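Local coordinates for protein UDP-galactopyranose mutase (Deinococcus radiodurans, PDB 3HDQ) that binds FAD and probably interconverts the pyranose and furanose forms of UDP-galactose, at residues Leu33-Gly38 with Gln253-Thr258. Residues are numbered along the deposited sequence; the frame is centred on the assembly and turned at random.
Sequences LIVGAG and QHMIYT. With FAD (flavin-adenine dinucleotide), chain L.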
ATOM      1  N   LEU A  33       2.261  13.528 -19.195  1.00 29.26           N
ATOM      2  CA  LEU A  33       1.523  13.569 -17.945  1.00 28.53           C
ATOM      3  C   LEU A  33       0.365  12.594 -18.141  1.00 33.67           C
ATOM      4  O   LEU A  33      -0.415  12.730 -19.089  1.00 29.46           O
ATOM      5  CB  LEU A  33       0.996  14.978 -17.682  1.00 26.81           C
ATOM      6  CG  LEU A  33      -0.099  15.191 -16.639  1.00 27.69           C
ATOM      7  CD1 LEU A  33       0.361  14.701 -15.293  1.00 28.91           C
ATOM      8  CD2 LEU A  33      -0.466  16.675 -16.565  1.00 28.81           C
ATOM      9  N   ILE A  34       0.279  11.588 -17.279  1.00 29.41           N
ATOM     10  CA  ILE A  34      -0.793  10.607 -17.371  1.00 26.16           C
ATOM     11  C   ILE A  34      -1.768  10.762 -16.206  1.00 25.32           C
ATOM     12  O   ILE A  34      -1.390  10.658 -15.042  1.00 27.36           O
ATOM     13  CB  ILE A  34      -0.234   9.186 -17.413  1.00 27.38           C
ATOM     14  CG1 ILE A  34       0.712   9.033 -18.602  1.00 32.53           C
ATOM     15  CG2 ILE A  34      -1.345   8.179 -17.523  1.00 27.60           C
ATOM     16  CD1 ILE A  34       1.181   7.595 -18.809  1.00 26.75           C
ATOM     17  N   VAL A  35      -3.024  11.046 -16.533  1.00 24.47           N
ATOM     18  CA  VAL A  35      -4.049  11.294 -15.521  1.00 26.30           C
ATOM     19  C   VAL A  35      -4.841  10.023 -15.237  1.00 28.45           C
ATOM     20  O   VAL A  35      -5.580   9.531 -16.099  1.00 25.20           O
ATOM     21  CB  VAL A  35      -5.010  12.423 -15.953  1.00 29.17           C
ATOM     22  CG1 VAL A  35      -5.839  12.903 -14.761  1.00 26.42           C
ATOM     23  CG2 VAL A  35      -4.229  13.589 -16.573  1.00 26.08           C
ATOM     24  N   GLY A  36      -4.665   9.494 -14.027  1.00 28.16           N
ATOM     25  CA  GLY A  36      -5.293   8.248 -13.608  1.00 26.07           C
ATOM     26  C   GLY A  36      -4.323   7.077 -13.605  1.00 24.62           C
ATOM     27  O   GLY A  36      -3.623   6.856 -14.591  1.00 29.01           O
ATOM     28  N   ALA A  37      -4.281   6.330 -12.504  1.00 22.63           N
ATOM     29  CA  ALA A  37      -3.376   5.187 -12.374  1.00 23.87           C
ATOM     30  C   ALA A  37      -4.111   3.835 -12.340  1.00 25.52           C
ATOM     31  O   ALA A  37      -3.660   2.882 -11.694  1.00 23.33           O
ATOM     32  CB  ALA A  37      -2.500   5.346 -11.147  1.00 20.34           C
ATOM     33  N   GLY A  38      -5.252   3.764 -13.016  1.00 21.78           N
ATOM     34  CA  GLY A  38      -5.939   2.499 -13.203  1.00 20.95           C
ATOM     35  C   GLY A  38      -5.252   1.705 -14.295  1.00 23.45           C
ATOM     36  O   GLY A  38      -4.104   1.990 -14.642  1.00 27.07           O
ATOM     37  N   GLN A 253       4.871  17.461 -22.195  1.00 32.37           N
ATOM     38  CA  GLN A 253       4.733  17.550 -23.646  1.00 36.10           C
ATOM     39  C   GLN A 253       3.429  16.954 -24.189  1.00 43.40           C
ATOM     40  O   GLN A 253       2.873  17.448 -25.170  1.00 43.20           O
ATOM     41  CB  GLN A 253       5.924  16.879 -24.333  1.00 38.25           C
ATOM     42  CG  GLN A 253       7.240  17.577 -24.071  1.00 46.24           C
ATOM     43  CD  GLN A 253       7.187  19.040 -24.471  1.00 62.00           C
ATOM     44  OE1 GLN A 253       7.170  19.365 -25.663  1.00 67.62           O
ATOM     45  NE2 GLN A 253       7.153  19.933 -23.477  1.00 52.78           N
ATOM     46  N   HIS A 254       2.955  15.880 -23.567  1.00 37.26           N
ATOM     47  CA  HIS A 254       1.714  15.253 -23.997  1.00 37.06           C
ATOM     48  C   HIS A 254       0.922  14.735 -22.800  1.00 33.15           C
ATOM     49  O   HIS A 254       1.504  14.323 -21.805  1.00 33.54           O
ATOM     50  CB  HIS A 254       1.985  14.118 -24.989  1.00 30.55           C
ATOM     51  CG  HIS A 254       0.762  13.671 -25.728  1.00 42.94           C
ATOM     52  ND1 HIS A 254       0.416  14.166 -26.966  1.00 42.44           N
ATOM     53  CD2 HIS A 254      -0.215  12.795 -25.384  1.00 40.19           C
ATOM     54  CE1 HIS A 254      -0.714  13.604 -27.362  1.00 39.10           C
ATOM     55  NE2 HIS A 254      -1.117  12.775 -26.417  1.00 36.50           N
ATOM     56  N   MET A 255      -0.404  14.779 -22.899  1.00 32.66           N
ATOM     57  CA  MET A 255      -1.271  14.293 -21.831  1.00 32.12           C
ATOM     58  C   MET A 255      -2.057  13.053 -22.251  1.00 34.01           C
ATOM     59  O   MET A 255      -2.581  12.973 -23.372  1.00 28.03           O
ATOM     60  CB  MET A 255      -2.244  15.380 -21.337  1.00 30.81           C
ATOM     61  CG  MET A 255      -3.200  14.856 -20.272  1.00 32.61           C
ATOM     62  SD  MET A 255      -4.470  15.978 -19.644  1.00 27.84           S
ATOM     63  CE  MET A 255      -3.473  17.061 -18.626  1.00 28.37           C
ATOM     64  N   ILE A 256      -2.110  12.082 -21.343  1.00 31.49           N
ATOM     65  CA  ILE A 256      -2.981  10.927 -21.485  1.00 26.56           C
ATOM     66  C   ILE A 256      -4.017  11.024 -20.373  1.00 29.96           C
ATOM     67  O   ILE A 256      -3.667  11.003 -19.204  1.00 28.23           O
ATOM     68  CB  ILE A 256      -2.180   9.606 -21.424  1.00 28.41           C
ATOM     69  CG1 ILE A 256      -1.251   9.518 -22.641  1.00 28.07           C
ATOM     70  CG2 ILE A 256      -3.114   8.392 -21.395  1.00 22.42           C
ATOM     71  CD1 ILE A 256      -0.510   8.228 -22.769  1.00 26.49           C
ATOM     72  N   TYR A 257      -5.287  11.174 -20.749  1.00 27.18           N
ATOM     73  CA  TYR A 257      -6.364  11.378 -19.782  1.00 29.75           C
ATOM     74  C   TYR A 257      -7.262  10.133 -19.698  1.00 27.54           C
ATOM     75  O   TYR A 257      -7.687   9.597 -20.726  1.00 24.60           O
ATOM     76  CB  TYR A 257      -7.179  12.646 -20.135  1.00 23.80           C
ATOM     77  CG  TYR A 257      -8.320  12.956 -19.178  1.00 23.41           C
ATOM     78  CD1 TYR A 257      -8.092  13.614 -17.979  1.00 24.31           C
ATOM     79  CD2 TYR A 257      -9.627  12.587 -19.480  1.00 22.98           C
ATOM     80  CE1 TYR A 257      -9.135  13.884 -17.099  1.00 22.34           C
ATOM     81  CE2 TYR A 257     -10.668  12.859 -18.628  1.00 18.80           C
ATOM     82  CZ  TYR A 257     -10.425  13.501 -17.433  1.00 26.44           C
ATOM     83  OH  TYR A 257     -11.481  13.772 -16.574  1.00 26.62           O
ATOM     84  N   THR A 258      -7.531   9.671 -18.477  1.00 26.36           N
ATOM     85  CA  THR A 258      -8.336   8.462 -18.270  1.00 22.42           C
ATOM     86  C   THR A 258      -9.516   8.717 -17.319  1.00 25.46           C
ATOM     87  O   THR A 258     -10.188   7.789 -16.877  1.00 31.95           O
ATOM     88  CB  THR A 258      -7.484   7.253 -17.785  1.00 24.01           C
ATOM     89  OG1 THR A 258      -7.118   7.408 -16.405  1.00 23.10           O
ATOM     90  CG2 THR A 258      -6.218   7.096 -18.644  1.00 20.76           C
TER
HETATM   91  PA  FAD L 450     -10.270   3.582 -13.598  1.00 29.25           P
HETATM   92  O1A FAD L 450      -9.993   2.475 -12.764  1.00 29.34           O
HETATM   93  O2A FAD L 450     -11.514   4.130 -13.245  1.00 34.04           O
HETATM   94  O5B FAD L 450      -9.139   4.608 -13.348  1.00 32.32           O
HETATM   95  C5B FAD L 450      -9.158   5.919 -13.771  1.00 23.01           C
HETATM   96  C4B FAD L 450      -8.445   6.723 -12.734  1.00 28.61           C
HETATM   97  O4B FAD L 450      -8.414   8.054 -13.104  1.00 28.89           O
HETATM   98  C3B FAD L 450      -9.220   6.667 -11.440  1.00 29.11           C
HETATM   99  O3B FAD L 450      -8.515   6.053 -10.414  1.00 28.51           O
HETATM  100  C2B FAD L 450      -9.479   8.097 -11.102  1.00 31.51           C
HETATM  101  O2B FAD L 450      -9.254   8.302  -9.761  1.00 32.88           O
HETATM  102  C1B FAD L 450      -8.501   8.833 -11.971  1.00 27.65           C
HETATM  103  N9A FAD L 450      -8.934  10.203 -12.224  1.00 33.02           N
HETATM  104  C8A FAD L 450     -10.091  10.636 -12.738  1.00 35.17           C
HETATM  105  N7A FAD L 450     -10.094  11.944 -12.791  1.00 33.20           N
HETATM  106  C5A FAD L 450      -8.941  12.382 -12.310  1.00 36.02           C
HETATM  107  C6A FAD L 450      -8.401  13.635 -12.123  1.00 32.29           C
HETATM  108  N6A FAD L 450      -8.987  14.681 -12.595  1.00 35.26           N
HETATM  109  N1A FAD L 450      -7.169  13.776 -11.594  1.00 36.68           N
HETATM  110  C2A FAD L 450      -6.464  12.685 -11.231  1.00 31.95           C
HETATM  111  N3A FAD L 450      -6.993  11.458 -11.415  1.00 28.63           N
HETATM  112  C4A FAD L 450      -8.209  11.299 -11.932  1.00 33.59           C
HETATM  113  N1  FAD L 450     -13.685  -5.736 -14.812  1.00 28.21           N
HETATM  114  C2  FAD L 450     -13.385  -7.019 -15.042  1.00 27.59           C
HETATM  115  O2  FAD L 450     -12.709  -7.344 -15.971  1.00 26.62           O
HETATM  116  N3  FAD L 450     -13.855  -7.940 -14.194  1.00 31.22           N
HETATM  117  C4  FAD L 450     -14.611  -7.577 -13.131  1.00 32.08           C
HETATM  118  O4  FAD L 450     -15.034  -8.382 -12.372  1.00 28.01           O
HETATM  119  C4X FAD L 450     -14.912  -6.280 -12.930  1.00 28.82           C
HETATM  120  N5  FAD L 450     -15.681  -5.934 -11.878  1.00 30.04           N
HETATM  121  C5X FAD L 450     -15.978  -4.636 -11.674  1.00 32.63           C
HETATM  122  C6  FAD L 450     -16.751  -4.291 -10.591  1.00 29.98           C
HETATM  123  C7  FAD L 450     -17.057  -2.978 -10.372  1.00 30.78           C
HETATM  124  C7M FAD L 450     -17.891  -2.593  -9.220  1.00 25.16           C
HETATM  125  C8  FAD L 450     -16.587  -2.013 -11.215  1.00 29.00           C
HETATM  126  C8M FAD L 450     -16.957  -0.605 -10.937  1.00 28.45           C
HETATM  127  C9  FAD L 450     -15.804  -2.361 -12.297  1.00 29.23           C
HETATM  128  C9A FAD L 450     -15.498  -3.676 -12.540  1.00 28.48           C
HETATM  129  N10 FAD L 450     -14.718  -4.040 -13.599  1.00 30.45           N
HETATM  130  C10 FAD L 450     -14.442  -5.348 -13.782  1.00 27.35           C
HETATM  131  C1' FAD L 450     -14.279  -3.057 -14.621  1.00 31.02           C
HETATM  132  C2' FAD L 450     -12.957  -2.400 -14.295  1.00 31.73           C
HETATM  133  O2' FAD L 450     -13.154  -1.706 -13.116  1.00 37.30           O
HETATM  134  C3' FAD L 450     -12.500  -1.407 -15.359  1.00 40.22           C
HETATM  135  O3' FAD L 450     -12.225  -1.954 -16.572  1.00 51.24           O
HETATM  136  C4' FAD L 450     -11.140  -0.900 -15.047  1.00 35.77           C
HETATM  137  O4' FAD L 450     -11.052  -0.956 -13.656  1.00 27.59           O
HETATM  138  C5' FAD L 450     -11.024   0.486 -15.608  1.00 36.74           C
HETATM  139  O5' FAD L 450      -9.735   0.941 -15.798  1.00 32.02           O
HETATM  140  P   FAD L 450      -9.516   2.443 -16.118  1.00 27.55           P
HETATM  141  O1P FAD L 450      -8.141   2.739 -16.030  1.00 26.34           O
HETATM  142  O2P FAD L 450      -9.958   2.650 -17.444  1.00 27.04           O
HETATM  143  O3P FAD L 450     -10.380   3.283 -15.127  1.00 28.59           O
HETATM  144  O   HOH W   1      -6.225   4.671 -15.506  1.00 24.43           O
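Leu-33 to Val-35 and His-254 to Tyr-257 run parallel, their axes 13° apart, as neighbouring strands of the Rossmann-type sheet that carries FAD. Three good backbone bonds fix the register, Leu-33 N to His-254 O, Ile-256 N to Leu-33 O and Val-35 N to Ile-256 O, the last with an N-H...O angle of 174°; a weak fourth runs from Thr-258 N to Val-35 O. One face is aliphatic: Ile-34 and Ile-256 lie side by side, CG1 of Ile-34 being 4.1 Å from CB of Ile-256, both packed against helix 39-50, Ile-34 on Ala-45 and Ile-256 on Leu-44 and Leu-48. On the other face Val-35 is central. Its CG2 meets Met-255 SD at 3.9 Å, while CB approaches Tyr-257 CD1 obliquely, also at 3.9 Å. With CG1 anti to the backbone N (chi1 -166°), that methyl reaches the adenine, 3.5 Å from FAD N1A. Beyond the strands, Gly-36 and Gly-38 fit the glycine-rich GxGxxG turn, and Gly-36 CA comes within 3.2 Å of FAD O4B. Gly-36 has positive phi, and Thr-258 OG1 lies 3.4 Å from its CA, where a side chain would collide. That hydroxyl donates to Val-35 O in the carbonyl plane, on a lone pair, and accepts from a water that also donates to the FAD phosphate, 2.8 Å from water O to O1P.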